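Local coordinates for SmhB (Serratia marcescens, PDB 6ZZ5), which is the B component, in soluble form, of the tripartite alpha-pore-forming toxin Smh and probably helps build its membrane pore, at residues A[30-35]-A[209-214]; A[139-144]-A[258-263]; A[193-198]-A[341-346]. One frame throughout, in Å; residues are numbered along the deposited sequence.

Contact 1 (A[30-35]-A[209-214]); sequences RQQIPV and TPVVMG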
loop_
_atom_site.group_PDB
_atom_site.type_symbol
_atom_site.label_atom_id
_atom_site.label_comp_id
_atom_site.label_asym_id
_atom_site.label_seq_id
_atom_site.Cartn_x
_atom_site.Cartn_y
_atom_site.Cartn_z
ATOM N N ARG A 30 0.279 11.713 8.574
ATOM C CA ARG A 30 -0.608 12.870 8.775
ATOM C C ARG A 30 -1.031 13.012 10.218
ATOM O O ARG A 30 -1.592 14.092 10.542
ATOM C CB ARG A 30 -1.810 12.814 7.842
ATOM C CG ARG A 30 -1.303 13.002 6.412
ATOM C CD ARG A 30 -2.340 13.168 5.377
ATOM N NE ARG A 30 -3.390 14.128 5.640
ATOM C CZ ARG A 30 -3.326 15.422 5.354
ATOM N NH1 ARG A 30 -2.208 15.979 4.909
ATOM N NH2 ARG A 30 -4.395 16.156 5.518
ATOM N N GLN A 31 -0.760 12.039 11.069
ATOM C CA GLN A 31 -1.141 12.212 12.513
ATOM C C GLN A 31 0.057 12.613 13.350
ATOM O O GLN A 31 -0.128 12.784 14.523
ATOM C CB GLN A 31 -1.858 10.975 13.026
ATOM C CG GLN A 31 -3.199 10.805 12.334
ATOM C CD GLN A 31 -3.966 9.598 12.835
ATOM O OE1 GLN A 31 -3.723 9.095 13.934
ATOM N NE2 GLN A 31 -4.821 9.091 11.987
ATOM N N GLN A 32 1.245 12.757 12.742
ATOM C CA GLN A 32 2.489 13.119 13.466
ATOM C C GLN A 32 2.409 14.581 13.885
ATOM O O GLN A 32 2.190 15.467 13.031
ATOM C CB GLN A 32 3.737 12.885 12.607
ATOM C CG GLN A 32 5.024 13.332 13.288
ATOM C CD GLN A 32 5.261 12.611 14.585
ATOM O OE1 GLN A 32 5.158 11.386 14.623
ATOM N NE2 GLN A 32 5.516 13.381 15.646
ATOM N N ILE A 33 2.526 14.824 15.178
ATOM C CA ILE A 33 2.583 16.198 15.724
ATOM C C ILE A 33 3.954 16.779 15.424
ATOM O O ILE A 33 4.977 16.071 15.486
ATOM C CB ILE A 33 2.259 16.232 17.235
ATOM C CG1 ILE A 33 2.078 17.663 17.734
ATOM C CG2 ILE A 33 3.320 15.549 18.034
ATOM C CD1 ILE A 33 1.412 17.770 19.105
ATOM N N PRO A 34 4.003 18.079 15.052
ATOM C CA PRO A 34 5.270 18.773 14.853
ATOM C C PRO A 34 6.063 18.741 16.158
ATOM O O PRO A 34 5.483 18.697 17.255
ATOM C CB PRO A 34 4.893 20.210 14.456
ATOM C CG PRO A 34 3.501 20.063 13.930
ATOM C CD PRO A 34 2.864 18.927 14.701
ATOM N N VAL A 35 7.378 18.681 15.989
ATOM C CA VAL A 35 8.343 18.576 17.090
ATOM C C VAL A 35 8.427 19.961 17.753
ATOM O O VAL A 35 8.256 21.044 17.115
ATOM C CB VAL A 35 9.713 18.031 16.623
ATOM C CG1 VAL A 35 9.588 16.748 15.855
ATOM C CG2 VAL A 35 10.528 19.046 15.841
ATOM N N THR A 209 8.834 14.643 21.925
ATOM C CA THR A 209 7.566 14.487 21.148
ATOM C C THR A 209 7.351 13.019 20.780
ATOM O O THR A 209 8.279 12.395 20.277
ATOM C CB THR A 209 7.649 15.344 19.880
ATOM O OG1 THR A 209 7.767 16.695 20.323
ATOM C CG2 THR A 209 6.453 15.205 18.958
ATOM N N PRO A 210 6.150 12.440 20.933
ATOM C CA PRO A 210 5.921 11.056 20.533
ATOM C C PRO A 210 5.903 11.023 19.002
ATOM O O PRO A 210 5.364 11.960 18.423
ATOM C CB PRO A 210 4.509 10.715 21.007
ATOM C CG PRO A 210 3.810 12.078 21.127
ATOM C CD PRO A 210 4.917 13.054 21.476
ATOM N N VAL A 211 6.444 9.962 18.426
ATOM C CA VAL A 211 6.495 9.813 16.953
ATOM C C VAL A 211 5.611 8.640 16.564
ATOM O O VAL A 211 5.929 7.499 16.903
ATOM C CB VAL A 211 7.944 9.706 16.446
ATOM C CG1 VAL A 211 8.018 9.475 14.958
ATOM C CG2 VAL A 211 8.714 10.965 16.817
ATOM N N VAL A 212 4.528 8.952 15.866
ATOM C CA VAL A 212 3.562 7.942 15.372
ATOM C C VAL A 212 3.839 7.683 13.888
ATOM O O VAL A 212 3.195 6.867 13.311
ATOM C CB VAL A 212 2.107 8.390 15.626
ATOM C CG1 VAL A 212 1.844 8.677 17.086
ATOM C CG2 VAL A 212 1.731 9.631 14.841
ATOM N N MET A 213 4.729 8.419 13.263
ATOM C CA MET A 213 5.067 8.265 11.841
ATOM C C MET A 213 5.668 6.871 11.614
ATOM O O MET A 213 6.663 6.545 12.251
ATOM C CB MET A 213 6.094 9.307 11.430
ATOM C CG MET A 213 6.083 9.567 9.970
ATOM S SD MET A 213 7.197 10.947 9.509
ATOM C CE MET A 213 6.863 11.983 10.891
ATOM N N GLY A 214 4.978 6.065 10.851
ATOM C CA GLY A 214 5.225 4.627 10.629
ATOM C C GLY A 214 4.857 3.775 11.835
ATOM O O GLY A 214 5.155 2.584 11.821
HETATM O O HOH W 1 2.892 12.492 17.082
HETATM O O HOH W 2 5.639 18.189 20.121
#
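The carboxamide of Q32 reaches across to the backbone of 209-214 and uses both its oxygen and its nitrogen there. OE1 of Q32 accepts two amides in succession, V212 N at 2.8 Å and M213 N at 3.3 Å, both in the carbonyl plane and both bent, with N-H angles of 139° and 146°. Q32 NE2 donates to P210 O over 3.1 Å in a nearly straight bond (165°), and again within its own segment to I33 O at 2.7 Å. Both acceptors lie close to the amide plane, so the four bonds together fix the rotation of the flat group. The side chain gets there with CG anti to the backbone N and a bend at chi2. Water bridges add to this: one water accepts from I33 N and donates to P210 O, while a second donates to P34 O and lies 2.6 Å from T209 OG1. Outward from the polar centre, M213 CE presses on Q32 CG at 3.3 Å, the two side chains crossing at about a right angle. I33 CG2 meets T209 CG2 at 3.3 Å, tighter than usual van der Waals contact, and V212 CG2 rests against the backbone carbonyl of Q31. V35 and M213 continue inward onto I260 of helix 252-300. With neither segment in regular secondary structure, this is loop-to-loop docking through a buried glutamine whose amide satisfies main-chain groups, joining the link between helices 4-30 and 44-92 to the connection between strands 191-196 and 216-221.

Contact 2 (A[139-144]-A[258-263]); sequences NNYQLI and SQIGSG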
loop_
_atom_site.group_PDB
_atom_site.type_symbol
_atom_site.label_atom_id
_atom_site.label_comp_id
_atom_site.label_asym_id
_atom_site.label_seq_id
_atom_site.Cartn_x
_atom_site.Cartn_y
_atom_site.Cartn_z
ATOM N N ASN A 139 15.955 11.345 1.784
ATOM C CA ASN A 139 17.436 11.327 1.885
ATOM C C ASN A 139 17.926 12.692 2.393
ATOM O O ASN A 139 18.804 12.704 3.272
ATOM C CB ASN A 139 18.139 10.867 0.614
ATOM C CG ASN A 139 18.100 9.346 0.527
ATOM O OD1 ASN A 139 18.995 8.703 1.083
ATOM N ND2 ASN A 139 17.114 8.774 -0.189
ATOM N N ASN A 140 17.419 13.792 1.846
ATOM C CA ASN A 140 17.828 15.147 2.319
ATOM C C ASN A 140 17.480 15.320 3.811
ATOM O O ASN A 140 18.291 15.902 4.502
ATOM C CB ASN A 140 17.283 16.261 1.422
ATOM C CG ASN A 140 18.151 16.390 0.192
ATOM O OD1 ASN A 140 19.360 16.607 0.288
ATOM N ND2 ASN A 140 17.581 16.223 -0.974
ATOM N N TYR A 141 16.346 14.785 4.264
ATOM C CA TYR A 141 15.887 14.858 5.673
ATOM C C TYR A 141 16.988 14.308 6.583
ATOM O O TYR A 141 17.228 14.900 7.646
ATOM C CB TYR A 141 14.546 14.167 5.926
ATOM C CG TYR A 141 14.169 14.175 7.394
ATOM C CD1 TYR A 141 13.460 15.217 7.941
ATOM C CD2 TYR A 141 14.695 13.224 8.255
ATOM C CE1 TYR A 141 13.231 15.285 9.305
ATOM C CE2 TYR A 141 14.489 13.274 9.628
ATOM C CZ TYR A 141 13.752 14.323 10.156
ATOM O OH TYR A 141 13.489 14.374 11.498
ATOM N N GLN A 142 17.627 13.192 6.234
ATOM C CA GLN A 142 18.649 12.567 7.128
ATOM C C GLN A 142 19.786 13.544 7.423
ATOM O O GLN A 142 20.341 13.455 8.499
ATOM C CB GLN A 142 19.222 11.284 6.507
ATOM C CG GLN A 142 18.246 10.118 6.532
ATOM C CD GLN A 142 17.692 9.844 7.918
ATOM O OE1 GLN A 142 16.502 9.894 8.144
ATOM N NE2 GLN A 142 18.562 9.553 8.855
ATOM N N LEU A 143 20.086 14.500 6.558
ATOM C CA LEU A 143 21.162 15.496 6.827
ATOM C C LEU A 143 20.824 16.283 8.104
ATOM O O LEU A 143 21.727 16.549 8.898
ATOM C CB LEU A 143 21.351 16.449 5.653
ATOM C CG LEU A 143 21.638 15.811 4.289
ATOM C CD1 LEU A 143 21.879 16.899 3.265
ATOM C CD2 LEU A 143 22.821 14.861 4.351
ATOM N N ILE A 144 19.536 16.585 8.307
ATOM C CA ILE A 144 19.030 17.367 9.465
ATOM C C ILE A 144 19.389 16.633 10.772
ATOM O O ILE A 144 19.809 17.258 11.730
ATOM C CB ILE A 144 17.515 17.604 9.320
ATOM C CG1 ILE A 144 17.201 18.407 8.047
ATOM C CG2 ILE A 144 16.962 18.280 10.576
ATOM C CD1 ILE A 144 15.767 18.417 7.638
ATOM N N SER A 258 15.425 11.226 14.617
ATOM C CA SER A 258 15.807 9.925 14.000
ATOM C C SER A 258 14.514 9.156 13.679
ATOM O O SER A 258 14.426 8.537 12.599
ATOM C CB SER A 258 16.650 9.097 14.942
ATOM O OG SER A 258 16.939 7.817 14.384
ATOM N N GLN A 259 13.580 9.164 14.624
ATOM C CA GLN A 259 12.301 8.436 14.477
ATOM C C GLN A 259 11.509 9.056 13.314
ATOM O O GLN A 259 10.981 8.313 12.486
ATOM C CB GLN A 259 11.524 8.440 15.785
ATOM C CG GLN A 259 12.122 7.524 16.834
ATOM C CD GLN A 259 11.552 7.721 18.215
ATOM O OE1 GLN A 259 10.733 8.611 18.422
ATOM N NE2 GLN A 259 11.986 6.922 19.173
ATOM N N ILE A 260 11.492 10.368 13.185
ATOM C CA ILE A 260 10.814 11.006 12.041
ATOM C C ILE A 260 11.519 10.592 10.757
ATOM O O ILE A 260 10.803 10.315 9.794
ATOM C CB ILE A 260 10.712 12.523 12.250
ATOM C CG1 ILE A 260 9.644 12.795 13.316
ATOM C CG2 ILE A 260 10.371 13.226 10.965
ATOM C CD1 ILE A 260 9.774 14.113 13.937
ATOM N N GLY A 261 12.861 10.566 10.755
ATOM C CA GLY A 261 13.654 10.132 9.596
ATOM C C GLY A 261 13.301 8.703 9.171
ATOM O O GLY A 261 13.130 8.459 7.964
ATOM N N SER A 262 13.177 7.785 10.109
ATOM C CA SER A 262 12.816 6.373 9.826
ATOM C C SER A 262 11.401 6.371 9.256
ATOM O O SER A 262 11.200 5.626 8.336
ATOM C CB SER A 262 12.901 5.481 11.032
ATOM O OG SER A 262 14.220 5.475 11.546
ATOM N N GLY A 263 10.518 7.247 9.763
ATOM C CA GLY A 263 9.141 7.363 9.256
ATOM C C GLY A 263 9.122 7.880 7.826
ATOM O O GLY A 263 8.295 7.420 7.044
HETATM O O HOH W 3 16.606 8.316 11.110
#
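The phenol ring of Y141 meets helix 252-300 obliquely, with G261 CA 3.3 Å from its CE2 and I260 CG2 3.6 Å from its CZ; at the ring edge, in plane, sits OE1 of its chain neighbour Q142. A first torsion of 176° sets the ring anti to the backbone N and sends it toward the partner helix, where it crosses the I260 side chain at about a right angle. The hydroxyl ends beside I260 CB and CG2. Q142 bends at chi2, bringing OE1 within 3.2 Å of G261 CA, while its NE2 donates to a water that in turn donates to S258 O at 2.6 Å. The axes of the two short helical segments run antiparallel (175°) and come within 9.5 Å of each other; both Y141 and Q142 lie against G261, which presents only main chain here. I50 of helix 44-92 touches both Y141 and I260. No hydrogen bond joins 139-144 to 258-263 directly, but just beyond, on the same partner helix, A257 O bonds to Y141 OH and R265 NE weakly to Q142 OE1. The chemistry thus implies close packing on a bare glycine backbone, with polar ties at its margins and a water bridge.

Contact 3 (A[193-198]-A[341-346]); sequences VTAIGA and REVPAN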
loop_
_atom_site.group_PDB
_atom_site.type_symbol
_atom_site.label_atom_id
_atom_site.label_comp_id
_atom_site.label_asym_id
_atom_site.label_seq_id
_atom_site.Cartn_x
_atom_site.Cartn_y
_atom_site.Cartn_z
ATOM N N VAL A 193 -8.622 -3.891 10.173
ATOM C CA VAL A 193 -8.676 -2.988 11.354
ATOM C C VAL A 193 -7.309 -2.319 11.481
ATOM O O VAL A 193 -6.271 -3.088 11.429
ATOM C CB VAL A 193 -8.977 -3.784 12.631
ATOM C CG1 VAL A 193 -9.019 -2.852 13.830
ATOM C CG2 VAL A 193 -10.281 -4.552 12.499
ATOM N N THR A 194 -7.284 -1.024 11.761
ATOM C CA THR A 194 -6.028 -0.236 11.754
ATOM C C THR A 194 -5.979 0.620 13.002
ATOM O O THR A 194 -7.030 0.935 13.619
ATOM C CB THR A 194 -5.838 0.613 10.480
ATOM O OG1 THR A 194 -6.809 1.656 10.413
ATOM C CG2 THR A 194 -5.977 -0.203 9.232
ATOM N N ALA A 195 -4.742 0.915 13.396
ATOM C CA ALA A 195 -4.452 1.742 14.555
ATOM C C ALA A 195 -3.100 2.382 14.345
ATOM O O ALA A 195 -2.238 1.783 13.639
ATOM C CB ALA A 195 -4.495 0.915 15.810
ATOM N N ILE A 196 -3.015 3.618 14.795
ATOM C CA ILE A 196 -1.770 4.426 14.707
ATOM C C ILE A 196 -1.304 4.783 16.109
ATOM O O ILE A 196 -2.125 5.203 16.924
ATOM C CB ILE A 196 -2.090 5.653 13.832
ATOM C CG1 ILE A 196 -2.266 5.204 12.374
ATOM C CG2 ILE A 196 -0.987 6.700 13.969
ATOM C CD1 ILE A 196 -3.082 6.157 11.539
ATOM N N GLY A 197 -0.011 4.644 16.399
ATOM C CA GLY A 197 0.490 5.006 17.728
ATOM C C GLY A 197 2.001 5.165 17.717
ATOM O O GLY A 197 2.635 4.889 16.700
ATOM N N ALA A 198 2.568 5.502 18.861
ATOM C CA ALA A 198 4.019 5.773 18.979
ATOM C C ALA A 198 4.848 4.530 18.646
ATOM O O ALA A 198 4.484 3.415 19.024
ATOM C CB ALA A 198 4.337 6.331 20.337
ATOM N N ARG A 341 -9.313 2.054 14.841
ATOM C CA ARG A 341 -9.353 2.196 16.313
ATOM C C ARG A 341 -8.434 3.343 16.773
ATOM O O ARG A 341 -7.312 3.419 16.347
ATOM C CB ARG A 341 -9.001 0.882 16.997
ATOM C CG ARG A 341 -9.916 -0.246 16.562
ATOM C CD ARG A 341 -10.194 -1.122 17.716
ATOM N NE ARG A 341 -11.114 -2.169 17.352
ATOM C CZ ARG A 341 -11.237 -3.283 18.051
ATOM N NH1 ARG A 341 -10.448 -3.523 19.089
ATOM N NH2 ARG A 341 -12.126 -4.179 17.679
ATOM N N GLU A 342 -8.919 4.150 17.689
ATOM C CA GLU A 342 -8.170 5.232 18.380
ATOM C C GLU A 342 -7.315 4.596 19.486
ATOM O O GLU A 342 -7.789 3.728 20.261
ATOM C CB GLU A 342 -9.131 6.275 18.983
ATOM C CG GLU A 342 -9.993 6.970 17.902
ATOM C CD GLU A 342 -9.210 7.516 16.699
ATOM O OE1 GLU A 342 -8.101 8.041 16.892
ATOM O OE2 GLU A 342 -9.669 7.393 15.545
ATOM N N VAL A 343 -6.054 4.954 19.501
ATOM C CA VAL A 343 -5.113 4.453 20.507
ATOM C C VAL A 343 -5.068 5.479 21.600
ATOM O O VAL A 343 -4.811 6.635 21.313
ATOM C CB VAL A 343 -3.742 4.190 19.874
ATOM C CG1 VAL A 343 -2.766 3.807 20.932
ATOM C CG2 VAL A 343 -3.844 3.125 18.787
ATOM N N PRO A 344 -5.247 5.058 22.860
ATOM C CA PRO A 344 -5.109 5.953 24.005
ATOM C C PRO A 344 -3.747 6.629 24.055
ATOM O O PRO A 344 -2.762 6.041 23.638
ATOM C CB PRO A 344 -5.330 5.058 25.230
ATOM C CG PRO A 344 -6.179 3.918 24.672
ATOM C CD PRO A 344 -5.627 3.702 23.264
ATOM N N ALA A 345 -3.752 7.871 24.536
ATOM C CA ALA A 345 -2.611 8.813 24.504
ATOM C C ALA A 345 -1.420 8.183 25.248
ATOM O O ALA A 345 -0.330 8.512 24.905
ATOM C CB ALA A 345 -3.030 10.115 25.158
ATOM N N ASN A 346 -1.650 7.354 26.268
ATOM C CA ASN A 346 -0.543 6.742 27.040
ATOM C C ASN A 346 -0.200 5.321 26.539
ATOM O O ASN A 346 0.450 4.592 27.290
ATOM C CB ASN A 346 -0.870 6.729 28.525
ATOM C CG ASN A 346 -2.068 5.854 28.830
ATOM O OD1 ASN A 346 -2.860 5.514 27.953
ATOM N ND2 ASN A 346 -2.201 5.469 30.076
HETATM O O HOH W 4 -5.550 4.866 15.099
HETATM O O HOH W 5 -4.832 6.588 17.342
#
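R341 opens the contact by donating its backbone N to T194 O at 2.8 Å, with an N-H angle of 171°. Its side chain leaves with CG anti to the carbonyl carbon (chi1 -57°) and passes obliquely by V193, R341 CG lying 3.9 Å from V193 CG1; the apolar part of the arginine thus makes the closest side-chain contact with the valine. The carbonyl of R341 does not bond directly to the strand: a water donates to R341 O at 2.6 Å and accepts from I196 N at 2.8 Å. Two residues on, V343 repeats the pattern in reverse, its N donating to a second water that donates to I196 O. Direct backbone pairing therefore gives way to water-mediated pairing as 341-346 draws away from the strand. V343 CG2 makes apolar contact with A195 CB at 3.8 Å and also lies against the carbonyl oxygen I196 O at 3.3 Å. Beyond V343 the segment leaves the strand. T194 is also paired through its backbone with V339, so this contact prolongs the parallel association of strands 191-196 and 339-340. On its other edge 191-196 pairs antiparallel with 216-221, through V193 with M219 and A195 with A217. Helix 349-359 packs F352 against A195 and V343, while helix 4-30 meets T194 and I196.

In the fold
Contact 2 is the most buried of the three and belongs to the helical bundle, whereas contacts 1 and 3 are only partly buried and involve loops and the small sheet. Their chemistry follows this: side chains packed on a glycine backbone in contact 2, with a water bridge and a tyrosine hydroxyl bond just beyond the segment; a glutamine amide hydrogen-bonded to main chain in contact 1; and backbone pairing passing into water bridges in contact 3. Contact 1 links the other two, since V35 and M213 touch I260 and G263 of contact 2, while Q31 and V212 touch I196 of contact 3. Contacts 2 and 3 do not touch, their centres being about 23 Å apart. All three pairs of segments alternate along the chain.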